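Side-chain contacts in LPS-assembly lipoprotein LptE (Acinetobacter baumannii, PDB 5TSE), which probably helps LptD assemble lipopolysaccharide at the outer-membrane surface, is thought to be needed for LptD's own assembly and probably binds lipopolysaccharide: residues I122-L125 against A126-T130; I80-R83 against Q84-I88; D26-T29 against Q30-Y34; L104-V107 against N108-N111. All coordinates share one frame; numbering follows the deposited sequence.

Interaction 1 of 4, residues I122-L125 against A126-T130; sequences IDDL and AQQIT
The side-chain amide of Gln128 comes to Asp124 from above the carboxylate plane. NE2 of Gln128 lies 2.9 Å from OD1 of Asp124, and the bond is fairly straight. The amide and carboxylate planes are turned 54° apart. The Asp123 carboxylate and the Gln127 amide stand more nearly upright to each other, at 76°. Here NE2 of Gln127 gives OD2 of Asp123 a bent, weak hydrogen bond of 2.8 Å. The stronger partner of Asp123 is Tyr34, whose OH probably bonds to OD1. Both pairs span one turn (i to i+4) of helix 110-134, which packs against the sheet and against helix 25-37. Asp124 CG lies anti to its own N (chi1 177°), and Gln128 has CG beside its N and an extended chain, which brings the two ends together. OD2 of Asp124 forms a salt bridge with Arg98, and Gln128 NE2 also bonds to Thr95 O. Thus the Asp124-Gln128 pair faces strand 92-101. Leu125 and Ile129 are buried. CG of Leu125 touches CD1 of Ile129 at 4.1 Å, and both residues pack on strand 68-81.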
ATOM      1  N   ILE A 122       0.796   2.985   6.848  1.00 47.28           N
ATOM      2  CA  ILE A 122       0.870   1.652   6.234  1.00 49.85           C
ATOM      3  C   ILE A 122      -0.526   1.043   6.159  1.00 49.11           C
ATOM      4  O   ILE A 122      -0.960   0.597   5.103  1.00 51.67           O
ATOM      5  CB  ILE A 122       1.809   0.718   7.024  1.00 51.65           C
ATOM      6  CG1 ILE A 122       3.243   1.202   6.864  1.00 52.37           C
ATOM      7  CG2 ILE A 122       1.683  -0.726   6.530  1.00 53.02           C
ATOM      8  CD1 ILE A 122       4.266   0.461   7.703  1.00 56.90           C
ATOM      9  N   ASP A 123      -1.226   1.067   7.283  1.00 49.69           N
ATOM     10  CA  ASP A 123      -2.589   0.539   7.373  1.00 51.91           C
ATOM     11  C   ASP A 123      -3.500   1.212   6.337  1.00 51.50           C
ATOM     12  O   ASP A 123      -4.165   0.538   5.563  1.00 54.11           O
ATOM     13  CB  ASP A 123      -3.140   0.776   8.771  1.00 56.34           C
ATOM     14  CG  ASP A 123      -4.426   0.059   9.004  1.00 62.58           C
ATOM     15  OD1 ASP A 123      -4.401  -1.192   8.973  1.00 65.28           O
ATOM     16  OD2 ASP A 123      -5.451   0.731   9.244  1.00 61.79           O
ATOM     17  N   ASP A 124      -3.494   2.545   6.327  1.00 53.02           N
ATOM     18  CA  ASP A 124      -4.278   3.363   5.388  1.00 52.46           C
ATOM     19  C   ASP A 124      -3.990   2.898   3.969  1.00 50.66           C
ATOM     20  O   ASP A 124      -4.909   2.572   3.213  1.00 54.79           O
ATOM     21  CB  ASP A 124      -3.900   4.860   5.596  1.00 57.52           C
ATOM     22  CG  ASP A 124      -4.607   5.847   4.607  1.00 61.52           C
ATOM     23  OD1 ASP A 124      -5.007   5.454   3.496  1.00 67.95           O
ATOM     24  OD2 ASP A 124      -4.720   7.050   4.945  1.00 61.96           O
ATOM     25  N   LEU A 125      -2.711   2.814   3.622  1.00 48.86           N
ATOM     26  CA  LEU A 125      -2.327   2.394   2.283  1.00 50.22           C
ATOM     27  C   LEU A 125      -2.760   0.954   1.973  1.00 50.45           C
ATOM     28  O   LEU A 125      -3.210   0.688   0.875  1.00 50.46           O
ATOM     29  CB  LEU A 125      -0.826   2.582   2.050  1.00 50.74           C
ATOM     30  CG  LEU A 125      -0.340   2.315   0.622  1.00 51.20           C
ATOM     31  CD1 LEU A 125      -1.162   3.111  -0.392  1.00 56.88           C
ATOM     32  CD2 LEU A 125       1.129   2.647   0.482  1.00 50.07           C
ATOM     33  N   ALA A 126      -2.655   0.041   2.938  1.00 50.20           N
ATOM     34  CA  ALA A 126      -3.096  -1.348   2.717  1.00 51.44           C
ATOM     35  C   ALA A 126      -4.578  -1.383   2.309  1.00 55.28           C
ATOM     36  O   ALA A 126      -4.977  -2.137   1.401  1.00 54.38           O
ATOM     37  CB  ALA A 126      -2.864  -2.199   3.969  1.00 52.09           C
ATOM     38  N   GLN A 127      -5.381  -0.543   2.969  1.00 56.74           N
ATOM     39  CA  GLN A 127      -6.816  -0.447   2.694  1.00 57.32           C
ATOM     40  C   GLN A 127      -7.081   0.146   1.302  1.00 56.72           C
ATOM     41  O   GLN A 127      -7.958  -0.342   0.602  1.00 63.10           O
ATOM     42  CB  GLN A 127      -7.543   0.345   3.808  1.00 58.51           C
ATOM     43  CG  GLN A 127      -7.393  -0.294   5.186  1.00 58.71           C
ATOM     44  CD  GLN A 127      -8.215   0.380   6.282  1.00 62.92           C
ATOM     45  OE1 GLN A 127      -9.375   0.724   6.084  1.00 67.62           O
ATOM     46  NE2 GLN A 127      -7.620   0.526   7.463  1.00 61.65           N
ATOM     47  N   GLN A 128      -6.320   1.165   0.884  1.00 54.94           N
ATOM     48  CA  GLN A 128      -6.510   1.744  -0.470  1.00 57.57           C
ATOM     49  C   GLN A 128      -6.167   0.734  -1.563  1.00 56.00           C
ATOM     50  O   GLN A 128      -6.842   0.667  -2.585  1.00 56.91           O
ATOM     51  CB  GLN A 128      -5.649   2.988  -0.728  1.00 55.16           C
ATOM     52  CG  GLN A 128      -5.953   4.219   0.094  1.00 55.70           C
ATOM     53  CD  GLN A 128      -5.013   5.363  -0.283  1.00 54.79           C
ATOM     54  OE1 GLN A 128      -4.987   5.824  -1.437  1.00 59.20           O
ATOM     55  NE2 GLN A 128      -4.246   5.826   0.676  1.00 50.53           N
ATOM     56  N   ILE A 129      -5.074   0.004  -1.377  1.00 54.38           N
ATOM     57  CA  ILE A 129      -4.666  -1.011  -2.354  1.00 55.94           C
ATOM     58  C   ILE A 129      -5.770  -2.043  -2.472  1.00 58.55           C
ATOM     59  O   ILE A 129      -6.183  -2.396  -3.565  1.00 59.88           O
ATOM     60  CB  ILE A 129      -3.378  -1.730  -1.931  1.00 52.86           C
ATOM     61  CG1 ILE A 129      -2.210  -0.740  -1.945  1.00 52.20           C
ATOM     62  CG2 ILE A 129      -3.080  -2.883  -2.878  1.00 53.01           C
ATOM     63  CD1 ILE A 129      -0.963  -1.246  -1.245  1.00 49.81           C
ATOM     64  N   THR A 130      -6.232  -2.514  -1.325  1.00 60.70           N
ATOM     65  CA  THR A 130      -7.286  -3.503  -1.268  1.00 66.60           C
ATOM     66  C   THR A 130      -8.601  -2.972  -1.872  1.00 73.48           C
ATOM     67  O   THR A 130      -9.319  -3.704  -2.563  1.00 79.39           O
ATOM     68  CB  THR A 130      -7.470  -3.966   0.183  1.00 66.21           C
ATOM     69  OG1 THR A 130      -6.272  -4.631   0.603  1.00 63.18           O
ATOM     70  CG2 THR A 130      -8.617  -4.906   0.304  1.00 72.60           C
TER

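Interaction 2 of 4, residues I80-R83 against Q84-I88; sequences IEDR and QGNKI
Asp82 holds its CG between its backbone N and carbonyl carbon (chi1 62°), and this folds the carboxylate over the turn toward Gln84 and Asn86. Ile88 has CG1 in the same position (chi1 77°), which brings CD1 to CG2 of Ile80 at 3.5 Å. OD1 of Asp82 accepts two backbone N-H groups. Gln84 N lies 2.9 Å from Asp82 OD1, and Asn86 N lies 3.0 Å from the same oxygen. The two donors come from opposite faces of the carboxylate plane. This holds the carboxylate over the type I beta turn from Asp82 to Gly85. Within the turn, Gly85 N bonds to Asp82 O at 3.3 Å from well above the carbonyl plane. Gly85 has a positive phi (97°). A CB here would press against the carbonyl oxygen of the preceding residue, which glycine avoids. The whole is a tight beta hairpin with a G1 beta bulge at Gly85. Asp82 N bonds to Asn86 O at 3.1 Å, and Ile88 N bonds to Ile80 O at 3.0 Å. Glu81 and Lys87 form a single backbone bridge between these bonds. Their charged ends have partners outside: Glu81 with Arg52, Lys87 with Glu90. The turn closes the end of strand 68-81 before strand 92-101. Ile80, Asp82 and Ile88 touch Tyr49 of the neighbouring strand 49-64, and Ile80 also touches Leu51.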
ATOM      1  N   ILE A  80      -1.626  -5.729 -11.331  1.00 63.89           N
ATOM      2  CA  ILE A  80      -1.953  -7.144 -11.284  1.00 64.65           C
ATOM      3  C   ILE A  80      -1.325  -7.829 -12.504  1.00 64.79           C
ATOM      4  O   ILE A  80      -1.339  -7.295 -13.615  1.00 65.36           O
ATOM      5  CB  ILE A  80      -3.466  -7.412 -11.331  1.00 66.07           C
ATOM      6  CG1 ILE A  80      -4.204  -6.661 -10.223  1.00 65.79           C
ATOM      7  CG2 ILE A  80      -3.736  -8.910 -11.212  1.00 67.13           C
ATOM      8  CD1 ILE A  80      -3.859  -7.103  -8.825  1.00 64.61           C
ATOM      9  N   GLU A  81      -0.775  -9.011 -12.273  1.00 63.47           N
ATOM     10  CA  GLU A  81      -0.193  -9.830 -13.321  1.00 64.43           C
ATOM     11  C   GLU A  81      -0.711 -11.230 -13.112  1.00 63.90           C
ATOM     12  O   GLU A  81      -1.136 -11.573 -12.009  1.00 61.88           O
ATOM     13  CB  GLU A  81       1.331  -9.888 -13.210  1.00 63.91           C
ATOM     14  CG  GLU A  81       2.063  -8.572 -13.408  1.00 63.85           C
ATOM     15  CD  GLU A  81       3.566  -8.727 -13.313  1.00 64.39           C
ATOM     16  OE1 GLU A  81       4.049  -9.849 -13.031  1.00 64.43           O
ATOM     17  OE2 GLU A  81       4.278  -7.725 -13.512  1.00 66.43           O
ATOM     18  N   ASP A  82      -0.687 -12.032 -14.170  1.00 65.47           N
ATOM     19  CA  ASP A  82      -1.072 -13.441 -14.057  1.00 68.16           C
ATOM     20  C   ASP A  82       0.210 -14.208 -13.730  1.00 64.92           C
ATOM     21  O   ASP A  82       1.296 -13.630 -13.709  1.00 60.33           O
ATOM     22  CB  ASP A  82      -1.743 -13.966 -15.340  1.00 72.32           C
ATOM     23  CG  ASP A  82      -0.837 -13.915 -16.554  1.00 70.66           C
ATOM     24  OD1 ASP A  82       0.396 -13.850 -16.391  1.00 70.45           O
ATOM     25  OD2 ASP A  82      -1.362 -13.960 -17.684  1.00 78.05           O
ATOM     26  N   ARG A  83       0.096 -15.510 -13.518  1.00 67.87           N
ATOM     27  CA  ARG A  83       1.269 -16.322 -13.176  1.00 68.42           C
ATOM     28  C   ARG A  83       2.242 -16.614 -14.335  1.00 69.73           C
ATOM     29  O   ARG A  83       3.266 -17.262 -14.128  1.00 73.15           O
ATOM     30  CB  ARG A  83       0.824 -17.596 -12.469  1.00 70.82           C
ATOM     31  CG  ARG A  83       0.170 -17.281 -11.129  1.00 69.06           C
ATOM     32  CD  ARG A  83      -0.370 -18.525 -10.457  1.00 72.02           C
ATOM     33  NE  ARG A  83       0.684 -19.510 -10.267  1.00 70.40           N
ATOM     34  CZ  ARG A  83       1.541 -19.529  -9.251  1.00 71.33           C
ATOM     35  NH1 ARG A  83       1.500 -18.606  -8.286  1.00 71.28           N
ATOM     36  NH2 ARG A  83       2.465 -20.481  -9.204  1.00 72.14           N
ATOM     37  N   GLN A  84       1.931 -16.123 -15.532  1.00 70.73           N
ATOM     38  CA  GLN A  84       2.808 -16.279 -16.696  1.00 71.07           C
ATOM     39  C   GLN A  84       3.636 -15.008 -16.971  1.00 68.99           C
ATOM     40  O   GLN A  84       4.434 -14.989 -17.901  1.00 66.58           O
ATOM     41  CB  GLN A  84       2.017 -16.698 -17.942  1.00 71.84           C
ATOM     42  CG  GLN A  84       1.502 -18.134 -17.897  1.00 75.99           C
ATOM     43  CD  GLN A  84       0.382 -18.373 -16.892  1.00 80.65           C
ATOM     44  OE1 GLN A  84      -0.465 -17.500 -16.649  1.00 79.51           O
ATOM     45  NE2 GLN A  84       0.345 -19.584 -16.331  1.00 83.70           N
ATOM     46  N   GLY A  85       3.445 -13.966 -16.156  1.00 70.05           N
ATOM     47  CA  GLY A  85       4.184 -12.698 -16.294  1.00 72.35           C
ATOM     48  C   GLY A  85       3.466 -11.590 -17.058  1.00 75.49           C
ATOM     49  O   GLY A  85       3.954 -10.452 -17.117  1.00 71.90           O
ATOM     50  N   ASN A  86       2.306 -11.917 -17.628  1.00 78.39           N
ATOM     51  CA  ASN A  86       1.531 -10.964 -18.414  1.00 79.89           C
ATOM     52  C   ASN A  86       0.890  -9.915 -17.534  1.00 79.31           C
ATOM     53  O   ASN A  86       0.161 -10.236 -16.590  1.00 77.84           O
ATOM     54  CB  ASN A  86       0.414 -11.671 -19.196  1.00 82.63           C
ATOM     55  CG  ASN A  86       0.928 -12.788 -20.087  1.00 81.86           C
ATOM     56  OD1 ASN A  86       0.288 -13.826 -20.221  1.00 80.22           O
ATOM     57  ND2 ASN A  86       2.098 -12.587 -20.677  1.00 81.25           N
ATOM     58  N   LYS A  87       1.157  -8.658 -17.863  1.00 78.38           N
ATOM     59  CA  LYS A  87       0.598  -7.547 -17.142  1.00 80.74           C
ATOM     60  C   LYS A  87      -0.865  -7.516 -17.514  1.00 79.30           C
ATOM     61  O   LYS A  87      -1.180  -7.496 -18.702  1.00 87.35           O
ATOM     62  CB  LYS A  87       1.295  -6.260 -17.582  1.00 86.82           C
ATOM     63  CG  LYS A  87       0.835  -5.013 -16.858  1.00 92.05           C
ATOM     64  CD  LYS A  87       1.560  -3.753 -17.315  1.00 96.85           C
ATOM     65  CE  LYS A  87       1.223  -3.365 -18.746  1.00102.10           C
ATOM     66  NZ  LYS A  87       1.872  -2.078 -19.112  1.00105.79           N
ATOM     67  N   ILE A  88      -1.765  -7.561 -16.534  1.00 76.79           N
ATOM     68  CA  ILE A  88      -3.198  -7.520 -16.864  1.00 81.15           C
ATOM     69  C   ILE A  88      -3.846  -6.150 -16.568  1.00 82.59           C
ATOM     70  O   ILE A  88      -4.951  -5.880 -17.039  1.00 87.91           O
ATOM     71  CB  ILE A  88      -3.992  -8.718 -16.290  1.00 81.87           C
ATOM     72  CG1 ILE A  88      -4.270  -8.589 -14.802  1.00 82.14           C
ATOM     73  CG2 ILE A  88      -3.257 -10.024 -16.601  1.00 81.00           C
ATOM     74  CD1 ILE A  88      -5.245  -9.640 -14.322  1.00 84.66           C
TER

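Interaction 3 of 4, residues D26-T29 against Q30-Y34; sequences DLET and QLKVY
Glu28 and Lys32 form an i to i+4 salt bridge along helix 25-37, the helix of the beta-alpha-beta unit that links strands 15-19 and 41-42. OE2 of Glu28 lies 2.9 Å from NZ of Lys32. The ammonium group reaches the oxygen on its anti side, 23° out of the carboxylate plane. The two chains run side by side and point the same way. Both are extended beyond CG, so contact begins before the charges: CG of Glu28 is 3.9 Å from CE of Lys32. Glu28 starts with CG anti to its N (chi1 -174°), whereas Lys32 starts with CG beside its N (chi1 -73°). The same difference recurs in the buried pair Leu27 and Leu31. There CD1 of Leu31 rests 4.0 Å from CG of Leu27. Helical backbone bonds tie the two segments together, among them Leu31 N to Leu27 O at 2.8 Å. Further on, a methyl of Val33 lies over the ring of Tyr34. CG2 of Val33 sits 3.8 Å above the ring plane, over its centre. The OG1 of Thr29 turns back to bond to Asp25 O. Glu28 and Lys32 both touch Leu18 of strand 15-19. Gln30 and Tyr34 face helix 110-134, where both meet Ala126; Tyr34 also touches Gln127 and Thr130.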
ATOM      1  N   ASP A  26       5.491  -5.397   7.363  1.00 54.30           N
ATOM      2  CA  ASP A  26       4.333  -4.696   7.923  1.00 53.16           C
ATOM      3  C   ASP A  26       3.229  -4.527   6.872  1.00 52.54           C
ATOM      4  O   ASP A  26       2.067  -4.772   7.156  1.00 52.64           O
ATOM      5  CB  ASP A  26       4.747  -3.347   8.521  1.00 52.89           C
ATOM      6  CG  ASP A  26       5.635  -3.488   9.759  1.00 57.68           C
ATOM      7  OD1 ASP A  26       5.483  -4.479  10.498  1.00 63.63           O
ATOM      8  OD2 ASP A  26       6.477  -2.589  10.019  1.00 60.20           O
ATOM      9  N   LEU A  27       3.588  -4.148   5.645  1.00 53.01           N
ATOM     10  CA  LEU A  27       2.569  -3.979   4.605  1.00 53.95           C
ATOM     11  C   LEU A  27       2.007  -5.334   4.226  1.00 54.01           C
ATOM     12  O   LEU A  27       0.790  -5.480   4.085  1.00 50.25           O
ATOM     13  CB  LEU A  27       3.125  -3.307   3.353  1.00 54.01           C
ATOM     14  CG  LEU A  27       2.126  -2.980   2.229  1.00 54.39           C
ATOM     15  CD1 LEU A  27       1.070  -1.987   2.699  1.00 54.66           C
ATOM     16  CD2 LEU A  27       2.835  -2.424   1.015  1.00 53.45           C
ATOM     17  N   GLU A  28       2.887  -6.322   4.078  1.00 48.37           N
ATOM     18  CA  GLU A  28       2.432  -7.646   3.681  1.00 52.45           C
ATOM     19  C   GLU A  28       1.378  -8.150   4.642  1.00 52.39           C
ATOM     20  O   GLU A  28       0.351  -8.653   4.215  1.00 52.16           O
ATOM     21  CB  GLU A  28       3.577  -8.654   3.621  1.00 57.16           C
ATOM     22  CG  GLU A  28       3.158 -10.017   3.070  1.00 59.99           C
ATOM     23  CD  GLU A  28       4.259 -11.051   3.119  1.00 62.14           C
ATOM     24  OE1 GLU A  28       5.442 -10.682   3.249  1.00 63.67           O
ATOM     25  OE2 GLU A  28       3.931 -12.254   3.040  1.00 68.92           O
ATOM     26  N   THR A  29       1.644  -8.006   5.934  1.00 55.55           N
ATOM     27  CA  THR A  29       0.712  -8.456   6.971  1.00 58.44           C
ATOM     28  C   THR A  29      -0.657  -7.787   6.816  1.00 55.42           C
ATOM     29  O   THR A  29      -1.673  -8.455   6.732  1.00 57.65           O
ATOM     30  CB  THR A  29       1.269  -8.141   8.374  1.00 60.92           C
ATOM     31  OG1 THR A  29       2.540  -8.785   8.539  1.00 59.31           O
ATOM     32  CG2 THR A  29       0.291  -8.608   9.478  1.00 59.55           C
ATOM     33  N   GLN A  30      -0.653  -6.465   6.736  1.00 53.25           N
ATOM     34  CA  GLN A  30      -1.883  -5.696   6.597  1.00 54.66           C
ATOM     35  C   GLN A  30      -2.620  -5.990   5.288  1.00 53.08           C
ATOM     36  O   GLN A  30      -3.852  -6.034   5.279  1.00 52.55           O
ATOM     37  CB  GLN A  30      -1.604  -4.194   6.763  1.00 53.69           C
ATOM     38  CG  GLN A  30      -0.965  -3.856   8.107  1.00 55.48           C
ATOM     39  CD  GLN A  30      -1.851  -4.226   9.291  1.00 59.01           C
ATOM     40  OE1 GLN A  30      -2.772  -3.490   9.652  1.00 58.62           O
ATOM     41  NE2 GLN A  30      -1.544  -5.345   9.929  1.00 63.32           N
ATOM     42  N   LEU A  31      -1.896  -6.209   4.193  1.00 51.30           N
ATOM     43  CA  LEU A  31      -2.570  -6.533   2.928  1.00 51.93           C
ATOM     44  C   LEU A  31      -3.338  -7.813   3.038  1.00 55.13           C
ATOM     45  O   LEU A  31      -4.439  -7.916   2.506  1.00 58.15           O
ATOM     46  CB  LEU A  31      -1.597  -6.681   1.766  1.00 51.43           C
ATOM     47  CG  LEU A  31      -1.012  -5.412   1.199  1.00 49.58           C
ATOM     48  CD1 LEU A  31       0.068  -5.749   0.173  1.00 51.38           C
ATOM     49  CD2 LEU A  31      -2.118  -4.556   0.602  1.00 49.92           C
ATOM     50  N   LYS A  32      -2.754  -8.788   3.726  1.00 58.10           N
ATOM     51  CA  LYS A  32      -3.382 -10.091   3.894  1.00 62.48           C
ATOM     52  C   LYS A  32      -4.692 -10.020   4.671  1.00 66.64           C
ATOM     53  O   LYS A  32      -5.700 -10.561   4.209  1.00 71.63           O
ATOM     54  CB  LYS A  32      -2.410 -11.092   4.534  1.00 63.56           C
ATOM     55  CG  LYS A  32      -1.311 -11.553   3.589  1.00 65.11           C
ATOM     56  CD  LYS A  32      -0.347 -12.522   4.258  1.00 67.75           C
ATOM     57  CE  LYS A  32       0.693 -13.022   3.268  1.00 69.43           C
ATOM     58  NZ  LYS A  32       1.704 -13.905   3.904  1.00 72.80           N
ATOM     59  N   VAL A  33      -4.693  -9.347   5.825  1.00 67.60           N
ATOM     60  CA  VAL A  33      -5.928  -9.248   6.629  1.00 71.39           C
ATOM     61  C   VAL A  33      -7.056  -8.597   5.822  1.00 68.34           C
ATOM     62  O   VAL A  33      -8.161  -9.137   5.756  1.00 72.91           O
ATOM     63  CB  VAL A  33      -5.736  -8.531   7.999  1.00 75.38           C
ATOM     64  CG1 VAL A  33      -4.673  -9.245   8.829  1.00 79.23           C
ATOM     65  CG2 VAL A  33      -5.365  -7.063   7.848  1.00 73.74           C
ATOM     66  N   TYR A  34      -6.751  -7.482   5.161  1.00 65.48           N
ATOM     67  CA  TYR A  34      -7.746  -6.748   4.372  1.00 64.28           C
ATOM     68  C   TYR A  34      -8.169  -7.464   3.080  1.00 65.39           C
ATOM     69  O   TYR A  34      -9.354  -7.463   2.742  1.00 70.66           O
ATOM     70  CB  TYR A  34      -7.288  -5.297   4.100  1.00 58.73           C
ATOM     71  CG  TYR A  34      -7.045  -4.512   5.372  1.00 56.90           C
ATOM     72  CD1 TYR A  34      -8.039  -4.413   6.345  1.00 60.22           C
ATOM     73  CD2 TYR A  34      -5.861  -3.820   5.586  1.00 55.48           C
ATOM     74  CE1 TYR A  34      -7.847  -3.693   7.510  1.00 57.23           C
ATOM     75  CE2 TYR A  34      -5.658  -3.094   6.754  1.00 56.64           C
ATOM     76  CZ  TYR A  34      -6.661  -3.034   7.714  1.00 57.63           C
ATOM     77  OH  TYR A  34      -6.497  -2.310   8.883  1.00 58.23           O
TER

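Interaction 4 of 4, residues L104-V107 against N108-N111; sequences LATV and NTEN
Val107 O takes the N-H of Glu110 from far out of its carbonyl plane: the donor stands 68° above it. The bond is long, with Glu110 N 3.3 Å from Val107 O, and bent to 144° at the hydrogen. It belongs to the turn by which the loop after strand 92-101 enters helix 110-134. Just before it, Thr106 is the centre of an inverse gamma turn. A weak bond from Val107 N to Ala105 O closes that turn. Across the contact, the hydroxyl of Thr109 donates a hydrogen bond to Thr106 O. OG1 of Thr109 lies 2.8 Å from Thr106 O, also above the carbonyl plane. Thr109 OG1 lies between its N and its carbonyl carbon (chi1 65°), which carries the hydroxyl back over the loop. The side chains of Thr106 and Thr109 cross at a slant, and CB of Thr106 is 3.7 Å from OG1 of Thr109. Val107 and Glu110 instead run alongside each other and point the same way. The charge of Glu110 has its main partner outside: OE2 forms a salt bridge with Arg60. Glu114 OE2 lies close to the same oxygen; Arg60 probably eases this crowding of like charge, and a shared proton is also possible. Glu110 leaves its backbone with CG anti to N and stays extended, and its OE1 lies 3.9 Å from CG1 of Val107.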
ATOM      1  N   LEU A 104      10.290  22.231  19.062  1.00107.72           N
ATOM      2  CA  LEU A 104      11.587  22.123  19.750  1.00118.32           C
ATOM      3  C   LEU A 104      11.483  21.572  21.181  1.00119.68           C
ATOM      4  O   LEU A 104      12.402  20.905  21.656  1.00128.21           O
ATOM      5  CB  LEU A 104      12.308  23.490  19.776  1.00125.27           C
ATOM      6  CG  LEU A 104      12.785  24.116  18.451  1.00131.33           C
ATOM      7  CD1 LEU A 104      13.285  25.543  18.668  1.00135.40           C
ATOM      8  CD2 LEU A 104      13.871  23.278  17.785  1.00130.88           C
ATOM      9  N   ALA A 105      10.370  21.851  21.857  1.00115.97           N
ATOM     10  CA  ALA A 105      10.165  21.385  23.232  1.00113.91           C
ATOM     11  C   ALA A 105       9.896  19.878  23.324  1.00109.98           C
ATOM     12  O   ALA A 105      10.562  19.169  24.079  1.00108.83           O
ATOM     13  CB  ALA A 105       9.028  22.161  23.887  1.00113.58           C
ATOM     14  N   THR A 106       8.937  19.392  22.538  1.00106.00           N
ATOM     15  CA  THR A 106       8.543  17.979  22.563  1.00100.76           C
ATOM     16  C   THR A 106       9.315  17.106  21.566  1.00100.73           C
ATOM     17  O   THR A 106       8.718  16.288  20.851  1.00101.80           O
ATOM     18  CB  THR A 106       7.034  17.853  22.283  1.00 99.29           C
ATOM     19  OG1 THR A 106       6.754  18.295  20.945  1.00 93.39           O
ATOM     20  CG2 THR A 106       6.236  18.687  23.294  1.00 98.15           C
ATOM     21  N   VAL A 107      10.638  17.271  21.530  1.00 99.13           N
ATOM     22  CA  VAL A 107      11.494  16.493  20.620  1.00 96.44           C
ATOM     23  C   VAL A 107      11.687  15.054  21.122  1.00 93.75           C
ATOM     24  O   VAL A 107      11.881  14.142  20.321  1.00 86.58           O
ATOM     25  CB  VAL A 107      12.870  17.180  20.408  1.00100.85           C
ATOM     26  CG1 VAL A 107      13.804  16.326  19.547  1.00100.75           C
ATOM     27  CG2 VAL A 107      12.686  18.547  19.765  1.00103.53           C
ATOM     28  N   ASN A 108      11.631  14.855  22.440  1.00 97.67           N
ATOM     29  CA  ASN A 108      11.792  13.517  23.029  1.00101.86           C
ATOM     30  C   ASN A 108      10.725  12.535  22.546  1.00 96.54           C
ATOM     31  O   ASN A 108      11.020  11.369  22.268  1.00 98.69           O
ATOM     32  CB  ASN A 108      11.722  13.594  24.560  1.00107.88           C
ATOM     33  CG  ASN A 108      12.821  14.452  25.160  1.00116.97           C
ATOM     34  OD1 ASN A 108      13.742  14.894  24.463  1.00120.74           O
ATOM     35  ND2 ASN A 108      12.734  14.690  26.467  1.00119.61           N
ATOM     36  N   THR A 109       9.495  13.033  22.425  1.00 89.09           N
ATOM     37  CA  THR A 109       8.338  12.232  22.014  1.00 84.41           C
ATOM     38  C   THR A 109       8.303  11.828  20.527  1.00 81.69           C
ATOM     39  O   THR A 109       7.559  10.924  20.149  1.00 78.46           O
ATOM     40  CB  THR A 109       7.046  12.993  22.338  1.00 81.71           C
ATOM     41  OG1 THR A 109       6.986  14.186  21.552  1.00 83.89           O
ATOM     42  CG2 THR A 109       6.992  13.360  23.826  1.00 80.92           C
ATOM     43  N   GLU A 110       9.089  12.522  19.703  1.00 82.08           N
ATOM     44  CA  GLU A 110       9.206  12.276  18.252  1.00 78.78           C
ATOM     45  C   GLU A 110       9.089  10.815  17.809  1.00 75.59           C
ATOM     46  O   GLU A 110       8.317  10.485  16.921  1.00 72.17           O
ATOM     47  CB  GLU A 110      10.570  12.813  17.793  1.00 83.08           C
ATOM     48  CG  GLU A 110      10.955  12.507  16.354  1.00 83.45           C
ATOM     49  CD  GLU A 110      12.309  13.071  15.953  1.00 85.49           C
ATOM     50  OE1 GLU A 110      12.896  13.883  16.702  1.00 90.42           O
ATOM     51  OE2 GLU A 110      12.783  12.701  14.866  1.00 85.63           O
ATOM     52  N   ASN A 111       9.890   9.961  18.430  1.00 77.41           N
ATOM     53  CA  ASN A 111       9.940   8.535  18.115  1.00 76.53           C
ATOM     54  C   ASN A 111       8.605   7.816  18.348  1.00 70.14           C
ATOM     55  O   ASN A 111       8.189   7.005  17.523  1.00 63.65           O
ATOM     56  CB  ASN A 111      11.077   7.893  18.921  1.00 85.81           C
ATOM     57  CG  ASN A 111      12.457   8.455  18.542  1.00 93.03           C
ATOM     58  OD1 ASN A 111      12.708   8.787  17.377  1.00 93.38           O
ATOM     59  ND2 ASN A 111      13.363   8.542  19.523  1.00 94.83           N
TER

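How the interactions relate
Along the chain the order is interaction 3, interaction 2, interaction 4, interaction 1. Interactions 1 and 4 share helix 110-134: residues 104-111 form its entry, and residues 122-130 lie further along, with centres about 28 Å apart. Interactions 1 and 3 are the close pair. Their centres are about 8 Å apart, and they touch where helix 25-37 packs on helix 110-134. Interaction 2 stands apart at the end of strand 68-81. Its centre is about 46 Å from that of interaction 4, on the opposite side of the chain's centre. The close pair thus joins the two helices, while interactions 2 and 4 are surface turns at opposite ends of an elongated fold, far from that junction.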